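Local coordinates for putative protein (Aquifex aeolicus, PDB 1T6T), which is of unknown function but has an RNase M5-like Toprim domain and so probably acts on nucleic acid phosphodiester bonds with the help of divalent metal ions, at residues K13-A18 / I66-L71; I44-S47 / D53-D56. One frame throughout, in Å; residues are numbered along the deposited sequence.

Interaction 1 of 2, residues K13-A18 / I66-L71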
loop_
_atom_site.group_PDB
_atom_site.type_symbol
_atom_site.label_atom_id
_atom_site.label_comp_id
_atom_site.label_asym_id
_atom_site.label_seq_id
_atom_site.Cartn_x
_atom_site.Cartn_y
_atom_site.Cartn_z
ATOM N N LYS B 13 -7.412 -5.029 -24.008
ATOM C CA LYS B 13 -7.276 -6.199 -24.865
ATOM C C LYS B 13 -5.805 -6.598 -24.977
ATOM O O LYS B 13 -5.462 -7.779 -24.909
ATOM C CB LYS B 13 -7.834 -5.902 -26.258
ATOM C CG LYS B 13 -7.700 -7.060 -27.236
ATOM C CD LYS B 13 -8.271 -6.709 -28.604
ATOM C CE LYS B 13 -9.777 -6.490 -28.541
ATOM N NZ LYS B 13 -10.345 -6.127 -29.874
ATOM N N GLU B 14 -4.942 -5.604 -25.146
ATOM C CA GLU B 14 -3.512 -5.846 -25.270
ATOM C C GLU B 14 -2.945 -6.365 -23.948
ATOM O O GLU B 14 -2.089 -7.246 -23.929
ATOM C CB GLU B 14 -2.803 -4.553 -25.669
ATOM C CG GLU B 14 -1.685 -4.754 -26.667
ATOM C CD GLU B 14 -2.167 -5.424 -27.943
ATOM O OE1 GLU B 14 -3.042 -4.851 -28.628
ATOM O OE2 GLU B 14 -1.672 -6.525 -28.260
ATOM N N LEU B 15 -3.427 -5.810 -22.842
ATOM C CA LEU B 15 -2.967 -6.233 -21.529
ATOM C C LEU B 15 -3.353 -7.687 -21.284
ATOM O O LEU B 15 -2.543 -8.469 -20.792
ATOM C CB LEU B 15 -3.568 -5.342 -20.438
ATOM C CG LEU B 15 -3.151 -5.669 -18.996
ATOM C CD1 LEU B 15 -1.624 -5.620 -18.864
ATOM C CD2 LEU B 15 -3.813 -4.676 -18.042
ATOM N N LYS B 16 -4.586 -8.055 -21.635
ATOM C CA LYS B 16 -5.030 -9.429 -21.431
ATOM C C LYS B 16 -4.144 -10.396 -22.204
ATOM O O LYS B 16 -3.742 -11.434 -21.681
ATOM C CB LYS B 16 -6.492 -9.616 -21.865
ATOM C CG LYS B 16 -7.027 -11.003 -21.517
ATOM C CD LYS B 16 -8.516 -11.160 -21.791
ATOM C CE LYS B 16 -8.803 -11.292 -23.270
ATOM N NZ LYS B 16 -10.238 -11.620 -23.506
ATOM N N LYS B 17 -3.835 -10.049 -23.450
ATOM C CA LYS B 17 -2.985 -10.897 -24.276
ATOM C C LYS B 17 -1.616 -11.036 -23.622
ATOM O O LYS B 17 -1.071 -12.133 -23.520
ATOM C CB LYS B 17 -2.816 -10.292 -25.673
ATOM C CG LYS B 17 -4.113 -10.113 -26.436
ATOM C CD LYS B 17 -3.869 -9.599 -27.851
ATOM C CE LYS B 17 -5.184 -9.308 -28.563
ATOM N NZ LYS B 17 -6.088 -10.492 -28.569
ATOM N N ALA B 18 -1.068 -9.912 -23.173
ATOM C CA ALA B 18 0.245 -9.893 -22.539
ATOM C C ALA B 18 0.277 -10.676 -21.232
ATOM O O ALA B 18 1.319 -11.216 -20.857
ATOM C CB ALA B 18 0.679 -8.452 -22.291
ATOM N N ILE B 66 4.696 -7.242 -15.504
ATOM C CA ILE B 66 4.095 -5.993 -15.940
ATOM C C ILE B 66 3.734 -5.193 -14.685
ATOM O O ILE B 66 2.925 -5.640 -13.873
ATOM C CB ILE B 66 2.819 -6.256 -16.763
ATOM C CG1 ILE B 66 3.181 -6.987 -18.065
ATOM C CG2 ILE B 66 2.108 -4.941 -17.053
ATOM C CD1 ILE B 66 1.979 -7.501 -18.835
ATOM N N LEU B 67 4.345 -4.025 -14.515
ATOM C CA LEU B 67 4.057 -3.194 -13.347
ATOM C C LEU B 67 2.852 -2.309 -13.628
ATOM O O LEU B 67 2.836 -1.564 -14.609
ATOM C CB LEU B 67 5.266 -2.319 -12.998
ATOM C CG LEU B 67 6.557 -3.057 -12.649
ATOM C CD1 LEU B 67 7.613 -2.046 -12.237
ATOM C CD2 LEU B 67 6.301 -4.057 -11.523
ATOM N N LEU B 68 1.834 -2.408 -12.780
ATOM C CA LEU B 68 0.627 -1.605 -12.952
ATOM C C LEU B 68 0.185 -0.923 -11.674
ATOM O O LEU B 68 -0.929 -1.138 -11.208
ATOM C CB LEU B 68 -0.537 -2.452 -13.465
ATOM C CG LEU B 68 -0.840 -2.495 -14.961
ATOM C CD1 LEU B 68 -2.237 -3.077 -15.146
ATOM C CD2 LEU B 68 -0.769 -1.093 -15.566
ATOM N N PHE B 69 1.055 -0.101 -11.105
ATOM C CA PHE B 69 0.710 0.621 -9.891
ATOM C C PHE B 69 0.069 1.945 -10.281
ATOM O O PHE B 69 0.270 2.435 -11.395
ATOM C CB PHE B 69 1.964 0.835 -9.054
ATOM C CG PHE B 69 2.573 -0.443 -8.581
ATOM C CD1 PHE B 69 1.943 -1.201 -7.597
ATOM C CD2 PHE B 69 3.738 -0.930 -9.160
ATOM C CE1 PHE B 69 2.464 -2.428 -7.203
ATOM C CE2 PHE B 69 4.268 -2.158 -8.770
ATOM C CZ PHE B 69 3.630 -2.908 -7.791
ATOM N N ASP B 70 -0.719 2.513 -9.375
ATOM C CA ASP B 70 -1.393 3.772 -9.657
ATOM C C ASP B 70 -0.407 4.864 -10.044
ATOM O O ASP B 70 0.778 4.782 -9.734
ATOM C CB ASP B 70 -2.230 4.212 -8.455
ATOM C CG ASP B 70 -3.317 3.205 -8.110
ATOM O OD1 ASP B 70 -3.707 2.421 -8.999
ATOM O OD2 ASP B 70 -3.786 3.206 -6.955
ATOM N N LEU B 71 -0.913 5.882 -10.730
ATOM C CA LEU B 71 -0.083 6.978 -11.201
ATOM C C LEU B 71 0.047 8.140 -10.225
ATOM O O LEU B 71 0.440 9.232 -10.617
ATOM C CB LEU B 71 -0.610 7.488 -12.546
ATOM C CG LEU B 71 -0.522 6.487 -13.704
ATOM C CD1 LEU B 71 -1.132 7.085 -14.956
ATOM C CD2 LEU B 71 0.932 6.120 -13.951
#
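L15 and A18 of helix 8-18 pack against I66 of strand 64-67 and L68, putting the helix on one face of the parallel sheet of this Toprim, Rossmann-like alpha/beta fold. The interface is small, 159 Å² summed over both sides, and all three pairs within 4.5 Å are between methyl carbons. L15 is the deeper of the two helical residues. With CG anti to the backbone N (chi1 -179°), its two branches reach different partners: CD1 lies 4.1 Å from I66 CD1, while CD2 comes to 3.7 Å from L68 CD1. The first pair of side chains crosses at a slant, whereas L15 and L68 point at each other tip to tip. L68 turns to this meeting with chi1 at -96°, well away from a staggered value. One turn further along, A18 faces the sheet beside L15. This turn is held in helical form by the bond from A18 N to E14 O, 3.0 Å long. Around the contact, I24 of the neighbouring strand touches L15, I66 and L68, and F97 of helix 96-101 touches both L15 and A18, so the buried cluster joins two helices to two strands. L67 lies between I66 and L68 in sequence and meets helix 73-88 instead, as expected from the alternation of side chains along a strand that separates two helical layers. A18 offers only a CB, and I66 makes up the distance with its long branch: CG1 is anti to the carbonyl carbon, and the extended chain sends CD1 to 3.8 Å from A18 CB. At I66 CD1, the directions to A18 CB and L15 CD1 open an angle of about 79°.

Interaction 2 of 2, residues I44-S47 / D53-D56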
loop_
_atom_site.group_PDB
_atom_site.type_symbol
_atom_site.label_atom_id
_atom_site.label_comp_id
_atom_site.label_asym_id
_atom_site.label_seq_id
_atom_site.Cartn_x
_atom_site.Cartn_y
_atom_site.Cartn_z
ATOM N N ILE B 44 -0.996 -10.244 -9.356
ATOM C CA ILE B 44 -0.597 -10.390 -7.962
ATOM C C ILE B 44 -0.766 -9.034 -7.298
ATOM O O ILE B 44 -0.297 -8.022 -7.824
ATOM C CB ILE B 44 0.889 -10.801 -7.805
ATOM C CG1 ILE B 44 1.106 -12.217 -8.343
ATOM C CG2 ILE B 44 1.297 -10.729 -6.324
ATOM C CD1 ILE B 44 2.552 -12.669 -8.269
ATOM N N ASP B 45 -1.452 -9.011 -6.162
ATOM C CA ASP B 45 -1.632 -7.761 -5.426
ATOM C C ASP B 45 -0.579 -7.721 -4.321
ATOM O O ASP B 45 -0.408 -8.687 -3.575
ATOM C CB ASP B 45 -3.061 -7.654 -4.867
ATOM C CG ASP B 45 -3.485 -8.870 -4.057
ATOM O OD1 ASP B 45 -3.125 -10.010 -4.418
ATOM O OD2 ASP B 45 -4.209 -8.679 -3.060
ATOM N N LEU B 46 0.133 -6.602 -4.236
ATOM C CA LEU B 46 1.221 -6.427 -3.279
ATOM C C LEU B 46 0.846 -6.224 -1.807
ATOM O O LEU B 46 1.536 -6.721 -0.919
ATOM C CB LEU B 46 2.108 -5.266 -3.743
ATOM C CG LEU B 46 3.480 -5.074 -3.096
ATOM C CD1 LEU B 46 4.369 -6.278 -3.386
ATOM C CD2 LEU B 46 4.115 -3.802 -3.643
ATOM N N SER B 47 -0.228 -5.491 -1.537
ATOM C CA SER B 47 -0.608 -5.252 -0.148
ATOM C C SER B 47 -0.776 -6.567 0.602
ATOM O O SER B 47 -1.437 -7.488 0.123
ATOM C CB SER B 47 -1.906 -4.444 -0.072
ATOM O OG SER B 47 -2.220 -4.142 1.281
ATOM N N ASP B 53 8.220 -11.653 -1.175
ATOM C CA ASP B 53 7.220 -12.696 -1.405
ATOM C C ASP B 53 6.881 -12.761 -2.893
ATOM O O ASP B 53 6.646 -13.839 -3.438
ATOM C CB ASP B 53 5.928 -12.433 -0.613
ATOM C CG ASP B 53 6.091 -12.642 0.888
ATOM O OD1 ASP B 53 7.015 -13.372 1.306
ATOM O OD2 ASP B 53 5.273 -12.088 1.656
ATOM N N VAL B 54 6.844 -11.604 -3.548
ATOM C CA VAL B 54 6.541 -11.548 -4.974
ATOM C C VAL B 54 7.660 -12.234 -5.753
ATOM O O VAL B 54 7.412 -12.999 -6.684
ATOM C CB VAL B 54 6.403 -10.085 -5.455
ATOM C CG1 VAL B 54 6.210 -10.039 -6.966
ATOM C CG2 VAL B 54 5.228 -9.429 -4.750
ATOM N N VAL B 55 8.898 -11.955 -5.360
ATOM C CA VAL B 55 10.050 -12.564 -6.008
ATOM C C VAL B 55 9.974 -14.087 -5.889
ATOM O O VAL B 55 10.128 -14.812 -6.877
ATOM C CB VAL B 55 11.366 -12.085 -5.357
ATOM C CG1 VAL B 55 12.555 -12.820 -5.973
ATOM C CG2 VAL B 55 11.517 -10.582 -5.542
ATOM N N ASP B 56 9.734 -14.568 -4.674
ATOM C CA ASP B 56 9.656 -16.004 -4.438
ATOM C C ASP B 56 8.524 -16.678 -5.208
ATOM O O ASP B 56 8.661 -17.823 -5.650
ATOM C CB ASP B 56 9.518 -16.289 -2.940
ATOM C CG ASP B 56 10.741 -15.847 -2.152
ATOM O OD1 ASP B 56 11.837 -15.752 -2.748
ATOM O OD2 ASP B 56 10.613 -15.604 -0.932
#
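V54 meets L46 and I44 through a single methyl: CG2 makes both contacts between residues 53-56 and 44-47. Just before it in the chain, D53 OD2 accepts a hydrogen bond from R50 N, at the beginning of the helix, while D53 OD1 forms a salt bridge with R50 of the second subunit. V54 itself points at the strand. Its CG1 is anti to the backbone N (chi1 175°), which leaves CG2 beside that nitrogen and directed at the chain leaving the strand. There CG2 lies 3.5 Å from L46 CD1, a tight approach for two methyl carbons, and the two side chains cross at about a right angle. L46 and V54 are also the closest pair by backbone, their CA atoms being 7.6 Å apart, within an interface of 126 Å² summed over both sides. The looser partner is I44, whose CG2 is 4.4 Å from V54 CG2. At V54 CG2 the directions to L46 CD1 and I44 CG2 open an angle of about 100°, so the methyl fits into the corner between them. This is the opening of a beta-alpha-beta crossover of the Toprim fold: the chain leaves strand 43-45, forms helix 51-58 and enters the sheet again at strand 64-67, on the far side of strand 23-26, whose L25 touches both V54 and I44. The next helical residue, V55, touches L85, which brings helix 51-58 against helix 73-88, and L46 reaches I78 and M82 of that same helix. Beyond L46, S47 OG is hydrogen-bonded to Y51 OH of the second subunit.

The two contacts lie on opposite faces of one parallel sheet, with centres about 16 Å apart. Interaction 2 is nested along the chain inside the loop closed by interaction 1, and helix 51-58 of the former leads into strand 64-67 of the latter. They meet where F69 CE1 lies 4.2 Å from L46 CD2, a packing contact. The C-terminal ends of the sheet strands probably carry the Toprim acidic site: D70 is placed consistently with the family's DxD motif, and E27, bonded through its backbone to S47, probably corresponds to the conserved glutamate. This is inferred from the family, since D70's carboxylate here hydrogen-bonds H108 ND1 and I109 N.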